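Local coordinates for folylpolyglutamate synthase/dihydrofolate synthase (Thermotoga maritima, PDB 1O5Z), which probably catalyses the ATP-dependent addition of L-glutamate to 7,8-dihydropteroate and to tetrahydrofolylpolyglutamate chains, at residues H88-T91 with F92-I96. Residues are numbered along the deposited sequence; the frame is centred on the assembly and turned at random.
Sequences HLST and FRERI
E94 binds the amides of L89, S90 and T91 in a capping-type local contact at the start of a short 3-10 segment, in the loop joining strands 81-84 and 96-98 of the Mur ligase middle domain. It illustrates how a loop can satisfy its backbone amides with nearby side chains. T91 and R93 form an ST turn, T91 OG1 accepting R93 N at 3.1 Å, while T91 O takes the amide of E94; the same hydroxyl oxygen also hydrogen-bonds E439 near the C-terminus. E94 answers as in one half of a capping box, since T91 OG1 takes the R93 amide rather than that of E94. L89 N meets E94 OE1 at 2.7 Å and S90 N meets E94 OE2 at 2.8 Å, both on the syn side but somewhat tilted from the carboxylate plane; T91 N comes to OE2 from well above that plane, on the same face as S90 N. With CG beside its own backbone N (chi1 -69°) and the chain extended beyond it, the side chain reaches back to these amides. With an alanine at E94, the amides of L89, S90 and T91 would probably be left without this acceptor and the 88-91 segment could shift. On the other flank of the turn, the H88 ring lies over the F92 backbone, F92 CA forming a CH-pi contact 3.5 Å from the ring centroid. Helix 12-23 also packs here, Y23 touching both H88 and F92. The extended R95 chain fixes the imidazole's rotation from its edge: NE gives a nearly in-plane hydrogen bond to H88 ND1 of 2.8 Å, with the guanidinium turned 77° against the ring.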
ATOM      1  N   HIS A  88      -1.526   1.772  -7.065  1.00 45.28           N
ATOM      2  CA  HIS A  88      -0.137   2.096  -7.242  1.00 43.52           C
ATOM      3  C   HIS A  88      -0.038   3.562  -7.103  1.00 43.11           C
ATOM      4  O   HIS A  88      -1.045   4.257  -7.184  1.00 43.16           O
ATOM      5  CB  HIS A  88       0.395   1.639  -8.612  1.00 43.81           C
ATOM      6  CG  HIS A  88      -0.275   2.283  -9.798  1.00 40.78           C
ATOM      7  ND1 HIS A  88      -1.257   1.647 -10.536  1.00 41.10           N
ATOM      8  CD2 HIS A  88      -0.085   3.487 -10.390  1.00 39.32           C
ATOM      9  CE1 HIS A  88      -1.627   2.432 -11.543  1.00 36.30           C
ATOM     10  NE2 HIS A  88      -0.934   3.555 -11.470  1.00 33.99           N
ATOM     11  N   LEU A  89       1.201   4.018  -6.958  1.00 42.66           N
ATOM     12  CA  LEU A  89       1.532   5.417  -6.777  1.00 43.32           C
ATOM     13  C   LEU A  89       2.019   6.080  -8.076  1.00 42.65           C
ATOM     14  O   LEU A  89       1.466   7.085  -8.525  1.00 43.04           O
ATOM     15  CB  LEU A  89       2.595   5.510  -5.670  1.00 43.49           C
ATOM     16  CG  LEU A  89       2.745   6.898  -5.100  1.00 44.57           C
ATOM     17  CD1 LEU A  89       1.460   7.318  -4.392  1.00 45.85           C
ATOM     18  CD2 LEU A  89       3.954   6.959  -4.189  1.00 43.73           C
ATOM     19  N   SER A  90       3.043   5.491  -8.689  1.00 42.61           N
ATOM     20  CA  SER A  90       3.708   6.088  -9.850  1.00 41.83           C
ATOM     21  C   SER A  90       3.564   5.232 -11.094  1.00 41.96           C
ATOM     22  O   SER A  90       3.319   5.758 -12.169  1.00 43.03           O
ATOM     23  CB  SER A  90       5.180   6.309  -9.567  1.00 41.99           C
ATOM     24  OG  SER A  90       5.380   7.170  -8.479  1.00 39.94           O
ATOM     25  N   THR A  91       3.701   3.916 -10.959  1.00 42.28           N
ATOM     26  CA  THR A  91       3.519   3.051 -12.089  1.00 42.14           C
ATOM     27  C   THR A  91       2.703   1.863 -11.716  1.00 42.49           C
ATOM     28  O   THR A  91       2.835   1.310 -10.649  1.00 44.72           O
ATOM     29  CB  THR A  91       4.849   2.583 -12.708  1.00 42.39           C
ATOM     30  OG1 THR A  91       4.545   1.577 -13.685  1.00 38.73           O
ATOM     31  CG2 THR A  91       5.722   1.864 -11.680  1.00 41.48           C
ATOM     32  N   PHE A  92       1.842   1.473 -12.641  1.00 43.02           N
ATOM     33  CA  PHE A  92       1.043   0.275 -12.536  1.00 42.36           C
ATOM     34  C   PHE A  92       1.859  -0.945 -12.127  1.00 42.32           C
ATOM     35  O   PHE A  92       1.363  -1.832 -11.442  1.00 41.56           O
ATOM     36  CB  PHE A  92       0.361   0.048 -13.884  1.00 42.51           C
ATOM     37  CG  PHE A  92      -0.336  -1.239 -13.982  1.00 41.25           C
ATOM     38  CD1 PHE A  92      -1.697  -1.336 -13.660  1.00 43.16           C
ATOM     39  CD2 PHE A  92       0.351  -2.365 -14.388  1.00 42.45           C
ATOM     40  CE1 PHE A  92      -2.380  -2.565 -13.762  1.00 41.55           C
ATOM     41  CE2 PHE A  92      -0.289  -3.583 -14.491  1.00 43.15           C
ATOM     42  CZ  PHE A  92      -1.674  -3.687 -14.182  1.00 43.21           C
ATOM     43  N   ARG A  93       3.114  -0.983 -12.540  1.00 42.15           N
ATOM     44  CA  ARG A  93       3.958  -2.137 -12.290  1.00 43.29           C
ATOM     45  C   ARG A  93       4.375  -2.378 -10.794  1.00 43.41           C
ATOM     46  O   ARG A  93       4.833  -3.496 -10.427  1.00 43.53           O
ATOM     47  CB  ARG A  93       5.134  -2.085 -13.263  1.00 42.45           C
ATOM     48  CG  ARG A  93       4.656  -2.169 -14.711  1.00 45.05           C
ATOM     49  CD  ARG A  93       5.559  -1.453 -15.688  1.00 51.71           C
ATOM     50  NE  ARG A  93       6.882  -1.808 -15.237  1.00 56.04           N
ATOM     51  CZ  ARG A  93       7.793  -1.018 -14.761  1.00 54.41           C
ATOM     52  NH1 ARG A  93       7.675   0.287 -14.820  1.00 55.25           N
ATOM     53  NH2 ARG A  93       8.885  -1.585 -14.292  1.00 56.62           N
ATOM     54  N   GLU A  94       4.186  -1.364  -9.939  1.00 42.96           N
ATOM     55  CA  GLU A  94       4.264  -1.558  -8.479  1.00 43.68           C
ATOM     56  C   GLU A  94       3.342  -2.670  -7.932  1.00 43.69           C
ATOM     57  O   GLU A  94       3.566  -3.233  -6.837  1.00 42.94           O
ATOM     58  CB  GLU A  94       3.840  -0.256  -7.763  1.00 44.33           C
ATOM     59  CG  GLU A  94       4.787   0.906  -7.903  1.00 44.53           C
ATOM     60  CD  GLU A  94       4.148   2.231  -7.531  1.00 45.16           C
ATOM     61  OE1 GLU A  94       3.220   2.248  -6.687  1.00 44.43           O
ATOM     62  OE2 GLU A  94       4.562   3.263  -8.105  1.00 41.81           O
ATOM     63  N   ARG A  95       2.277  -2.958  -8.674  1.00 43.69           N
ATOM     64  CA  ARG A  95       1.225  -3.850  -8.198  1.00 44.20           C
ATOM     65  C   ARG A  95       1.663  -5.288  -8.194  1.00 44.34           C
ATOM     66  O   ARG A  95       1.134  -6.057  -7.451  1.00 44.25           O
ATOM     67  CB  ARG A  95      -0.057  -3.715  -9.061  1.00 43.85           C
ATOM     68  CG  ARG A  95      -0.759  -2.396  -8.958  1.00 42.66           C
ATOM     69  CD  ARG A  95      -1.764  -2.176 -10.010  1.00 45.48           C
ATOM     70  NE  ARG A  95      -2.386  -0.873  -9.865  1.00 47.99           N
ATOM     71  CZ  ARG A  95      -3.553  -0.643  -9.248  1.00 49.70           C
ATOM     72  NH1 ARG A  95      -4.002   0.610  -9.177  1.00 46.22           N
ATOM     73  NH2 ARG A  95      -4.294  -1.642  -8.737  1.00 51.05           N
ATOM     74  N   ILE A  96       2.615  -5.641  -9.062  1.00 45.81           N
ATOM     75  CA  ILE A  96       3.041  -7.048  -9.251  1.00 45.92           C
ATOM     76  C   ILE A  96       4.562  -7.139  -9.282  1.00 45.27           C
ATOM     77  O   ILE A  96       5.211  -6.520 -10.099  1.00 44.55           O
ATOM     78  CB  ILE A  96       2.468  -7.599 -10.564  1.00 45.97           C
ATOM     79  CG1 ILE A  96       0.953  -7.353 -10.633  1.00 46.43           C
ATOM     80  CG2 ILE A  96       2.746  -9.056 -10.689  1.00 46.10           C
ATOM     81  CD1 ILE A  96       0.359  -7.771 -11.943  1.00 47.57           C
TER
HETATM   82  O   HOH W   1      -3.492   3.682  -8.854  1.00 43.17           O